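PDB 5V8S: flavoprotein from Thermotoga maritima, which probably transfers electrons as an oxidoreductase, pairing a di-iron metallo-beta-lactamase-like domain with a flavodoxin-like domain expected to bind FMN. Local coordinates for residues E280-K285 with L356-H361; V268-D273 with D288-K293; D23-Y28 with T170-I175; V57-A62 with K152-V157. The protein carries 1 engineered substitution. One frame throughout, in Å; residues are numbered along the deposited sequence. Where two conformers were deposited one is given.

Contact 1 of 4, residues E280-K285 with L356-H361; sequences ENVMKK and LVFGVH
The backbones of Met283, on helix 278-292, and Phe358, on strand 354-360, stay well apart, with 8.3 Å between their CA atoms, and the side chains fill the gap. Phe358 is the one strand residue that touches the helix segment. Its CB points toward the helix, and the ring is met by two consecutive helix residues. Val282 brings the branch CG1 to CD2 of Phe358, at 3.8 Å. CG1 stands anti to the backbone N of Val282 (chi1 168°), and this is the methyl that reaches the ring. Met283 arrives differently. Its CB does not aim at the strand, but the chain bends at chi2 (-49°) and again at chi3, and these bends carry the sulfur inward. SD then lies 3.9 Å from CB of Phe358, and 4.6 Å from the centroid of the Phe358 ring. The sulfur sits 33° off the ring normal, an oblique Met-aromatic contact. All three residues are buried, and the contact across the two segments is apolar. This is helix-on-sheet packing of the flavodoxin-like alpha/beta fold. Around it, Ile324 of the adjacent strand 322-327 touches both Met283 and Phe358. Ile388 of strand 381-388 touches Val282. Helix 395-409 packs alongside, with Ile398 against Val282 and Ala401 against Phe358.

Contact 2 of 4, residues V268-D273 with D288-K293; sequences VTVIYD and DSLKEK
Leu290 of helix 278-292 packs on Val268 and Val270 of strand 267-273, inside the beta-alpha-beta unit formed by strand 267-273, helix 278-292 and strand 296-302. This unit belongs to the parallel sheet of the flavodoxin-like fold. Along the helix, Asp288 comes first. Its carbonyl O accepts the backbone N of Glu292 at 2.9 Å, a regular helical bond. Ser289 follows, and its hydroxyl is hydrogen-bonded to Glu399 of helix 395-409. Leu290 is next, and it carries the contact from the helix side. Its CB points toward the strand. With CG beside the backbone N (chi1 -75°), the side chain extends toward the strand and presents CD1. Leu290 also touches Ile324 of strand 322-327 and Ile402 of helix 395-409, so its side chain is buried among several elements. Lys291 and Glu292 carry the helix on to its end. The helix gives out at Lys293, whose N still bonds to O of Ser289 at 3.0 Å. On the strand, Val268 and Val270 are two residues apart and both point their CB atoms toward the helix. Thr269 between them points away. The side chains of Val270 and Leu290 run past each other in opposite directions. One methyl of Leu290, CD1, serves both valines: it lies 4.2 Å from CG1 of Val268 and 3.9 Å from CG2 of Val270.

Contact 3 of 4, residues D23-Y28 with T170-I175; sequences DDPEIY and TYLDGI
Apolar packing joins Pro25 and Ile27 to Leu172 and Ile175, and all four are buried. Ile27 and Ile175 meet tip to tip, with 3.7 Å between their CD1 atoms. CD1 is anti to CA about the CB-CG1 bond in both (chi2 168° in Ile27 and 173° in Ile175), which stretches the terminal methyls across the gap. Pro25 and Leu172 instead slide past each other, and CG of the proline ring lies 3.9 Å from CD2 of Leu172. A longer approach, 4.4 Å, links CD of Pro25 to CD1 of Ile175. Pro25 follows a cis peptide bond, shortly before Ile27 in the strand.

Backbone hydrogen bonds shape the second segment. Leu172 to Ile175 form a type I' beta turn, closed by N of Leu172 to O of Ile175 at 2.8 Å and by N of Ile175 to O of Leu172 at 3.0 Å. The turn sets Leu172 and Ile175 side by side, both with CB toward the first segment.

Polar groups lie apart from this core. The hydroxyl of Tyr28 donates to OE2 of Glu26 at 2.7 Å, and OE2 accepts with its anti lone pair. Asp23 forms a salt bridge with Arg20.

Strand 26-34 belongs to one mixed sheet, and the hairpin of strands 168-172 and 175-179 to another. Two facing sheets packed in this way form the inner layers of the alpha-beta/beta-alpha metallo-beta-lactamase fold.

Contact 4 of 4, residues V57-A62 with K152-V157; sequences VKLNGA and KKFKFV
This is a partly buried, mainly apolar contact between two sheets, near the end of strand 50-59 and the start of strand 152-158. Leu59 carries it from one side, with its CB pointing toward the other segment. Its two methyls divide the work. CD1 meets Phe154 at the ring edge, in the plane of the ring, 3.9 Å from CE1 and 4.0 Å from CZ of Phe154. CD2 lies 3.8 Å from CG of Lys152, and these two side chains pass at an angle. Lys152 starts toward Leu59, but its chain bends at chi2 (-68°) and its end leads away. The lysine thus gives its aliphatic part to the packing, while its amino group makes a weak, long ion pair with Asp24. After Leu59 the chain turns back, and N of Leu59 bonds to O of Ala62 at 2.9 Å. Leu172 of the neighbouring strand 168-172 touches both Lys152 and Phe154, and Pro25 touches Leu59. Lys153 and Lys155 lie on the other face of their strand, each in a salt bridge with Glu146. The arrangement is that of the two facing sheets of the metallo-beta-lactamase fold.

The four contacts form two pairs, on opposite sides of the chain's centre. Contacts 3 and 4 lie in the metallo-beta-lactamase-like part, with centres about 8 Å apart. Both join the same two mixed sheets, through the neighbouring strands 26-34 and 50-59 and the neighbouring strands 152-158 and 168-172. Along the chain, contact 4 is nested inside the loop closed by contact 3. Contacts 1 and 2 come later, in the flavodoxin-like part, about 10 Å apart between centres. They share helix 278-292 and one parallel sheet, and their segments alternate in sequence. Centres of contacts from different pairs are about 48 to 59 Å apart. None of the four joins the two domains.

Contact 1 of 4, residues E280-K285 with L356-H361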
# COMPACT_ATOMS: atom_id res chain seq x y z
N GLU A 280 -5.41 12.87 14.09
CA GLU A 280 -6.41 13.68 13.40
C GLU A 280 -6.75 14.95 14.18
O GLU A 280 -6.92 16.02 13.60
CB GLU A 280 -7.66 12.84 13.16
CG GLU A 280 -8.95 13.62 12.90
CD GLU A 280 -9.00 14.15 11.51
OE1 GLU A 280 -8.28 13.59 10.67
OE2 GLU A 280 -9.74 15.14 11.26
N ASN A 281 -6.87 14.85 15.51
CA ASN A 281 -7.21 16.03 16.28
C ASN A 281 -6.15 17.11 16.16
O ASN A 281 -6.47 18.30 16.01
CB ASN A 281 -7.37 15.64 17.74
CG ASN A 281 -8.67 14.92 17.99
OD1 ASN A 281 -9.48 14.74 17.07
ND2 ASN A 281 -8.88 14.48 19.22
N VAL A 282 -4.87 16.73 16.23
CA VAL A 282 -3.80 17.70 16.08
C VAL A 282 -3.77 18.23 14.65
O VAL A 282 -3.58 19.44 14.42
CB VAL A 282 -2.45 17.12 16.51
CG1 VAL A 282 -1.30 18.05 16.05
CG2 VAL A 282 -2.41 16.92 18.03
N MET A 283 -3.93 17.35 13.66
CA MET A 283 -3.78 17.81 12.28
C MET A 283 -4.93 18.71 11.86
O MET A 283 -4.72 19.65 11.09
CB MET A 283 -3.58 16.61 11.35
CG MET A 283 -2.38 15.72 11.74
SD MET A 283 -0.81 16.61 12.05
CE MET A 283 -0.55 17.04 10.40
N LYS A 284 -6.13 18.49 12.38
CA LYS A 284 -7.23 19.41 12.15
C LYS A 284 -6.87 20.82 12.62
O LYS A 284 -7.10 21.80 11.90
CB LYS A 284 -8.47 18.89 12.88
CG LYS A 284 -9.62 19.87 13.00
CD LYS A 284 -10.15 20.25 11.64
CE LYS A 284 -11.25 21.29 11.74
NZ LYS A 284 -11.74 21.65 10.39
N LYS A 285 -6.27 20.93 13.80
CA LYS A 285 -5.85 22.24 14.29
C LYS A 285 -4.73 22.83 13.45
O LYS A 285 -4.69 24.03 13.22
CB LYS A 285 -5.46 22.14 15.77
CG LYS A 285 -6.65 21.79 16.64
CD LYS A 285 -6.23 21.43 18.05
CE LYS A 285 -7.44 21.26 18.97
NZ LYS A 285 -7.05 20.78 20.32
N LEU A 356 7.29 20.24 7.97
CA LEU A 356 7.01 20.12 9.40
C LEU A 356 6.63 18.68 9.69
O LEU A 356 5.88 18.07 8.92
CB LEU A 356 5.81 20.97 9.82
CG LEU A 356 5.93 22.49 9.68
CD1 LEU A 356 4.62 23.16 10.08
CD2 LEU A 356 7.11 23.01 10.50
N VAL A 357 7.12 18.15 10.82
CA VAL A 357 6.76 16.81 11.27
C VAL A 357 6.06 16.95 12.61
O VAL A 357 6.55 17.62 13.52
CB VAL A 357 7.99 15.89 11.39
CG1 VAL A 357 7.57 14.51 11.96
CG2 VAL A 357 8.68 15.75 10.05
N PHE A 358 4.87 16.36 12.70
CA PHE A 358 4.15 16.15 13.95
C PHE A 358 4.13 14.65 14.19
O PHE A 358 3.79 13.87 13.29
CB PHE A 358 2.71 16.66 13.84
CG PHE A 358 2.57 18.15 13.67
CD1 PHE A 358 2.81 18.75 12.45
CD2 PHE A 358 2.15 18.95 14.71
CE1 PHE A 358 2.66 20.13 12.30
CE2 PHE A 358 2.01 20.32 14.56
CZ PHE A 358 2.27 20.91 13.36
N GLY A 359 4.49 14.22 15.38
CA GLY A 359 4.56 12.79 15.63
C GLY A 359 4.24 12.45 17.06
O GLY A 359 4.56 13.21 17.98
N VAL A 360 3.59 11.29 17.24
CA VAL A 360 3.32 10.77 18.57
C VAL A 360 4.62 10.30 19.20
O VAL A 360 5.51 9.77 18.52
CB VAL A 360 2.34 9.60 18.43
CG1 VAL A 360 2.21 8.87 19.73
CG2 VAL A 360 0.98 10.13 17.96
N HIS A 361 4.72 10.48 20.52
CA HIS A 361 5.85 9.97 21.28
C HIS A 361 5.49 8.56 21.73
O HIS A 361 4.72 8.37 22.69
CB HIS A 361 6.14 10.86 22.48
CG HIS A 361 7.30 10.41 23.30
ND1 HIS A 361 8.44 9.87 22.75
CD2 HIS A 361 7.49 10.42 24.64
CE1 HIS A 361 9.29 9.56 23.72
NE2 HIS A 361 8.74 9.88 24.87

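Contact 2 of 4, residues V268-D273 with D288-K293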
# COMPACT_ATOMS: atom_id res chain seq x y z
N VAL A 268 0.17 23.90 0.42
CA VAL A 268 0.84 23.01 1.36
C VAL A 268 0.12 21.68 1.29
O VAL A 268 -1.11 21.63 1.28
CB VAL A 268 0.80 23.60 2.79
CG1 VAL A 268 1.36 22.62 3.81
CG2 VAL A 268 1.57 24.92 2.84
N THR A 269 0.88 20.58 1.23
CA THR A 269 0.27 19.25 1.24
C THR A 269 0.49 18.61 2.60
O THR A 269 1.62 18.57 3.11
CB THR A 269 0.79 18.38 0.07
OG1 THR A 269 0.43 18.99 -1.17
CG2 THR A 269 0.15 17.02 0.09
N VAL A 270 -0.60 18.15 3.20
CA VAL A 270 -0.63 17.61 4.56
C VAL A 270 -0.95 16.13 4.44
O VAL A 270 -1.99 15.76 3.87
CB VAL A 270 -1.69 18.31 5.41
CG1 VAL A 270 -1.67 17.77 6.84
CG2 VAL A 270 -1.48 19.82 5.39
N ILE A 271 -0.07 15.29 4.98
CA ILE A 271 -0.15 13.85 4.81
C ILE A 271 -0.03 13.22 6.19
O ILE A 271 0.99 13.42 6.87
CB ILE A 271 0.97 13.33 3.90
CG1 ILE A 271 0.93 13.98 2.52
CG2 ILE A 271 0.90 11.80 3.77
CD1 ILE A 271 2.26 13.89 1.82
N TYR A 272 -1.03 12.46 6.61
CA TYR A 272 -0.95 11.87 7.94
C TYR A 272 -1.70 10.56 8.04
O TYR A 272 -2.61 10.26 7.26
CB TYR A 272 -1.46 12.85 9.01
CG TYR A 272 -2.92 13.24 8.96
CD1 TYR A 272 -3.35 14.31 8.17
CD2 TYR A 272 -3.86 12.65 9.79
CE1 TYR A 272 -4.67 14.69 8.15
CE2 TYR A 272 -5.18 13.03 9.78
CZ TYR A 272 -5.59 14.08 8.98
OH TYR A 272 -6.91 14.50 8.97
N ASP A 273 -1.31 9.77 9.05
CA ASP A 273 -2.02 8.56 9.42
C ASP A 273 -2.53 8.70 10.85
O ASP A 273 -1.77 9.05 11.76
CB ASP A 273 -1.19 7.26 9.21
CG ASP A 273 0.14 7.21 9.99
OD1 ASP A 273 0.59 8.23 10.56
OD2 ASP A 273 0.74 6.09 10.01
N ASP A 288 -6.39 24.15 10.29
CA ASP A 288 -7.06 25.43 10.55
C ASP A 288 -6.05 26.56 10.66
O ASP A 288 -6.29 27.66 10.17
CB ASP A 288 -7.90 25.35 11.83
CG ASP A 288 -9.13 24.48 11.67
OD1 ASP A 288 -9.51 24.19 10.51
OD2 ASP A 288 -9.72 24.10 12.70
N SER A 289 -4.92 26.31 11.33
CA SER A 289 -3.89 27.34 11.47
C SER A 289 -3.30 27.71 10.11
O SER A 289 -3.08 28.89 9.83
CB SER A 289 -2.80 26.84 12.41
OG SER A 289 -1.82 27.83 12.62
N LEU A 290 -3.01 26.72 9.27
CA LEU A 290 -2.53 27.00 7.92
C LEU A 290 -3.50 27.91 7.19
O LEU A 290 -3.09 28.88 6.54
CB LEU A 290 -2.36 25.70 7.13
CG LEU A 290 -1.16 24.85 7.49
CD1 LEU A 290 -1.37 23.45 6.91
CD2 LEU A 290 0.14 25.45 6.99
N LYS A 291 -4.80 27.59 7.24
CA LYS A 291 -5.79 28.42 6.56
C LYS A 291 -5.82 29.84 7.12
O LYS A 291 -5.92 30.81 6.37
CB LYS A 291 -7.17 27.78 6.67
CG LYS A 291 -7.37 26.50 5.87
CD LYS A 291 -8.71 25.88 6.27
CE LYS A 291 -9.21 24.87 5.28
NZ LYS A 291 -10.35 24.09 5.85
N GLU A 292 -5.74 29.97 8.44
CA GLU A 292 -5.78 31.30 9.05
C GLU A 292 -4.59 32.13 8.61
O GLU A 292 -4.69 33.36 8.52
CB GLU A 292 -5.81 31.15 10.57
CG GLU A 292 -5.89 32.45 11.34
CD GLU A 292 -5.97 32.23 12.84
OE1 GLU A 292 -5.70 31.10 13.29
OE2 GLU A 292 -6.31 33.20 13.56
N LYS A 293 -3.47 31.49 8.30
CA LYS A 293 -2.28 32.19 7.83
C LYS A 293 -2.20 32.32 6.31
O LYS A 293 -1.16 32.76 5.80
CB LYS A 293 -1.03 31.53 8.40
CG LYS A 293 -0.88 31.77 9.90
CD LYS A 293 0.21 30.93 10.51
CE LYS A 293 0.17 30.95 12.03
NZ LYS A 293 0.46 32.29 12.59

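Contact 3 of 4, residues D23-Y28 with T170-I175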
# COMPACT_ATOMS: atom_id res chain seq x y z
N ASP A 23 -0.48 16.65 -42.99
CA ASP A 23 -0.50 16.36 -44.41
C ASP A 23 0.90 16.35 -45.02
O ASP A 23 1.15 15.59 -45.96
CB ASP A 23 -1.34 17.40 -45.16
CG ASP A 23 -2.84 17.12 -45.06
OD1 ASP A 23 -3.22 16.01 -44.62
OD2 ASP A 23 -3.63 18.01 -45.44
N ASP A 24 1.81 17.18 -44.50
CA ASP A 24 3.17 17.29 -45.05
C ASP A 24 4.17 17.20 -43.91
O ASP A 24 4.42 18.20 -43.22
CB ASP A 24 3.38 18.59 -45.81
CG ASP A 24 4.70 18.60 -46.57
OD1 ASP A 24 5.47 17.62 -46.43
OD2 ASP A 24 4.96 19.57 -47.32
N PRO A 25 4.79 16.03 -43.68
CA PRO A 25 4.50 14.76 -44.36
C PRO A 25 3.20 14.15 -43.86
O PRO A 25 2.64 14.62 -42.86
CB PRO A 25 5.69 13.89 -43.98
CG PRO A 25 6.11 14.40 -42.66
CD PRO A 25 5.86 15.88 -42.68
N GLU A 26 2.73 13.12 -44.55
CA GLU A 26 1.47 12.46 -44.21
C GLU A 26 1.69 11.62 -42.95
O GLU A 26 2.41 10.61 -43.00
CB GLU A 26 1.06 11.61 -45.40
CG GLU A 26 -0.35 11.06 -45.36
CD GLU A 26 -0.68 10.18 -46.57
OE1 GLU A 26 -0.01 10.30 -47.62
OE2 GLU A 26 -1.62 9.36 -46.47
N ILE A 27 1.08 12.02 -41.83
CA ILE A 27 1.28 11.35 -40.54
C ILE A 27 -0.08 11.02 -39.96
O ILE A 27 -0.97 11.88 -39.91
CB ILE A 27 2.07 12.23 -39.54
CG1 ILE A 27 3.47 12.52 -40.08
CG2 ILE A 27 2.16 11.55 -38.17
CD1 ILE A 27 4.19 13.58 -39.31
N TYR A 28 -0.24 9.78 -39.49
CA TYR A 28 -1.43 9.30 -38.80
C TYR A 28 -1.06 8.98 -37.36
O TYR A 28 0.04 8.48 -37.08
CB TYR A 28 -1.96 8.02 -39.44
CG TYR A 28 -2.43 8.21 -40.86
CD1 TYR A 28 -1.52 8.24 -41.90
CD2 TYR A 28 -3.78 8.36 -41.16
CE1 TYR A 28 -1.93 8.43 -43.20
CE2 TYR A 28 -4.20 8.55 -42.46
CZ TYR A 28 -3.27 8.58 -43.48
OH TYR A 28 -3.68 8.77 -44.78
N THR A 170 12.64 10.93 -31.62
CA THR A 170 12.84 11.00 -33.06
C THR A 170 12.33 12.36 -33.54
O THR A 170 11.18 12.73 -33.28
CB THR A 170 12.07 9.87 -33.76
OG1 THR A 170 12.60 8.61 -33.34
CG2 THR A 170 12.18 9.96 -35.27
N TYR A 171 13.19 13.09 -34.23
CA TYR A 171 12.90 14.44 -34.71
C TYR A 171 12.81 14.42 -36.23
O TYR A 171 13.76 14.02 -36.90
CB TYR A 171 14.04 15.36 -34.29
CG TYR A 171 13.90 16.80 -34.72
CD1 TYR A 171 13.09 17.67 -34.02
CD2 TYR A 171 14.60 17.29 -35.82
CE1 TYR A 171 12.97 18.99 -34.39
CE2 TYR A 171 14.47 18.62 -36.21
CZ TYR A 171 13.66 19.47 -35.49
OH TYR A 171 13.54 20.80 -35.86
N LEU A 172 11.67 14.85 -36.76
CA LEU A 172 11.40 14.85 -38.20
C LEU A 172 10.94 16.26 -38.59
O LEU A 172 9.76 16.57 -38.48
CB LEU A 172 10.31 13.84 -38.51
CG LEU A 172 9.88 13.79 -39.97
CD1 LEU A 172 11.03 13.39 -40.88
CD2 LEU A 172 8.70 12.85 -40.12
N ASP A 173 11.88 17.10 -39.03
CA ASP A 173 11.56 18.44 -39.53
C ASP A 173 10.66 19.23 -38.58
O ASP A 173 9.67 19.85 -39.00
CB ASP A 173 10.92 18.37 -40.92
CG ASP A 173 11.87 17.89 -41.99
OD1 ASP A 173 13.11 17.96 -41.80
OD2 ASP A 173 11.37 17.47 -43.04
N GLY A 174 11.00 19.22 -37.31
CA GLY A 174 10.27 20.00 -36.33
C GLY A 174 9.24 19.22 -35.56
O GLY A 174 8.73 19.70 -34.53
N ILE A 175 8.91 18.01 -36.01
CA ILE A 175 7.94 17.16 -35.34
C ILE A 175 8.70 16.16 -34.49
O ILE A 175 9.54 15.42 -35.00
CB ILE A 175 7.05 16.44 -36.36
CG1 ILE A 175 6.31 17.48 -37.21
CG2 ILE A 175 6.09 15.48 -35.67
CD1 ILE A 175 5.52 16.88 -38.36

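Contact 4 of 4, residues V57-A62 with K152-V157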
# COMPACT_ATOMS: atom_id res chain seq x y z
N VAL A 57 4.05 7.24 -40.62
CA VAL A 57 4.49 8.29 -41.53
C VAL A 57 4.56 7.66 -42.91
O VAL A 57 5.35 6.74 -43.14
CB VAL A 57 5.86 8.88 -41.14
CG1 VAL A 57 6.13 10.16 -41.94
CG2 VAL A 57 5.92 9.17 -39.64
N LYS A 58 3.74 8.15 -43.84
CA LYS A 58 3.71 7.62 -45.20
C LYS A 58 4.49 8.56 -46.09
O LYS A 58 4.12 9.73 -46.24
CB LYS A 58 2.27 7.47 -45.68
CG LYS A 58 1.47 6.50 -44.81
CD LYS A 58 0.08 6.20 -45.38
CE LYS A 58 0.11 5.10 -46.43
NZ LYS A 58 -1.27 4.76 -46.93
N LEU A 59 5.57 8.06 -46.66
CA LEU A 59 6.51 8.85 -47.46
C LEU A 59 6.65 8.24 -48.85
O LEU A 59 6.11 7.18 -49.16
CB LEU A 59 7.87 8.91 -46.74
CG LEU A 59 7.80 9.46 -45.31
CD1 LEU A 59 9.06 9.15 -44.52
CD2 LEU A 59 7.56 10.98 -45.35
N ASN A 60 7.40 8.94 -49.69
CA ASN A 60 7.72 8.46 -51.03
C ASN A 60 8.82 7.42 -50.87
O ASN A 60 9.98 7.75 -50.61
CB ASN A 60 8.17 9.61 -51.91
CG ASN A 60 8.62 9.17 -53.28
OD1 ASN A 60 8.41 8.02 -53.70
ND2 ASN A 60 9.24 10.08 -54.00
N GLY A 61 8.45 6.15 -50.99
CA GLY A 61 9.40 5.06 -50.91
C GLY A 61 9.52 4.42 -49.54
O GLY A 61 10.32 3.49 -49.38
N ALA A 62 8.74 4.85 -48.56
CA ALA A 62 8.86 4.29 -47.23
C ALA A 62 7.55 4.48 -46.49
O ALA A 62 6.82 5.44 -46.73
CB ALA A 62 9.99 4.97 -46.44
N LYS A 152 13.12 12.20 -46.38
CA LYS A 152 13.16 13.08 -45.23
C LYS A 152 14.31 12.71 -44.30
O LYS A 152 14.73 11.55 -44.24
CB LYS A 152 11.84 13.02 -44.45
CG LYS A 152 10.61 13.31 -45.32
CD LYS A 152 10.58 14.76 -45.76
CE LYS A 152 9.28 15.07 -46.47
NZ LYS A 152 9.19 16.50 -46.83
N LYS A 153 14.77 13.70 -43.55
CA LYS A 153 15.82 13.51 -42.56
C LYS A 153 15.19 13.20 -41.21
O LYS A 153 14.46 14.03 -40.65
CB LYS A 153 16.62 14.80 -42.47
CG LYS A 153 17.76 14.81 -41.49
CD LYS A 153 18.42 16.20 -41.45
CE LYS A 153 18.99 16.62 -42.81
NZ LYS A 153 20.00 15.68 -43.38
N PHE A 154 15.44 11.99 -40.68
CA PHE A 154 15.06 11.63 -39.32
C PHE A 154 16.28 11.77 -38.42
O PHE A 154 17.33 11.21 -38.73
CB PHE A 154 14.60 10.17 -39.28
CG PHE A 154 13.22 9.93 -39.86
CD1 PHE A 154 13.01 9.95 -41.22
CD2 PHE A 154 12.14 9.69 -39.02
CE1 PHE A 154 11.76 9.73 -41.75
CE2 PHE A 154 10.88 9.45 -39.55
CZ PHE A 154 10.69 9.48 -40.93
N LYS A 155 16.15 12.51 -37.33
CA LYS A 155 17.26 12.74 -36.42
C LYS A 155 16.93 12.10 -35.08
O LYS A 155 15.84 12.30 -34.54
CB LYS A 155 17.49 14.24 -36.23
CG LYS A 155 18.68 14.59 -35.35
CD LYS A 155 18.92 16.09 -35.31
CE LYS A 155 20.27 16.40 -34.69
NZ LYS A 155 21.41 15.80 -35.49
N PHE A 156 17.86 11.31 -34.55
CA PHE A 156 17.64 10.57 -33.32
C PHE A 156 18.46 11.19 -32.20
O PHE A 156 19.67 11.37 -32.33
CB PHE A 156 17.98 9.09 -33.53
CG PHE A 156 17.17 8.47 -34.61
CD1 PHE A 156 15.89 8.04 -34.37
CD2 PHE A 156 17.65 8.44 -35.91
CE1 PHE A 156 15.11 7.52 -35.37
CE2 PHE A 156 16.88 7.92 -36.92
CZ PHE A 156 15.59 7.46 -36.65
N VAL A 157 17.78 11.51 -31.10
CA VAL A 157 18.40 12.17 -29.97
C VAL A 157 18.22 11.27 -28.75
O VAL A 157 17.08 11.01 -28.33
CB VAL A 157 17.77 13.55 -29.73
CG1 VAL A 157 18.38 14.20 -28.52
CG2 VAL A 157 17.89 14.43 -30.99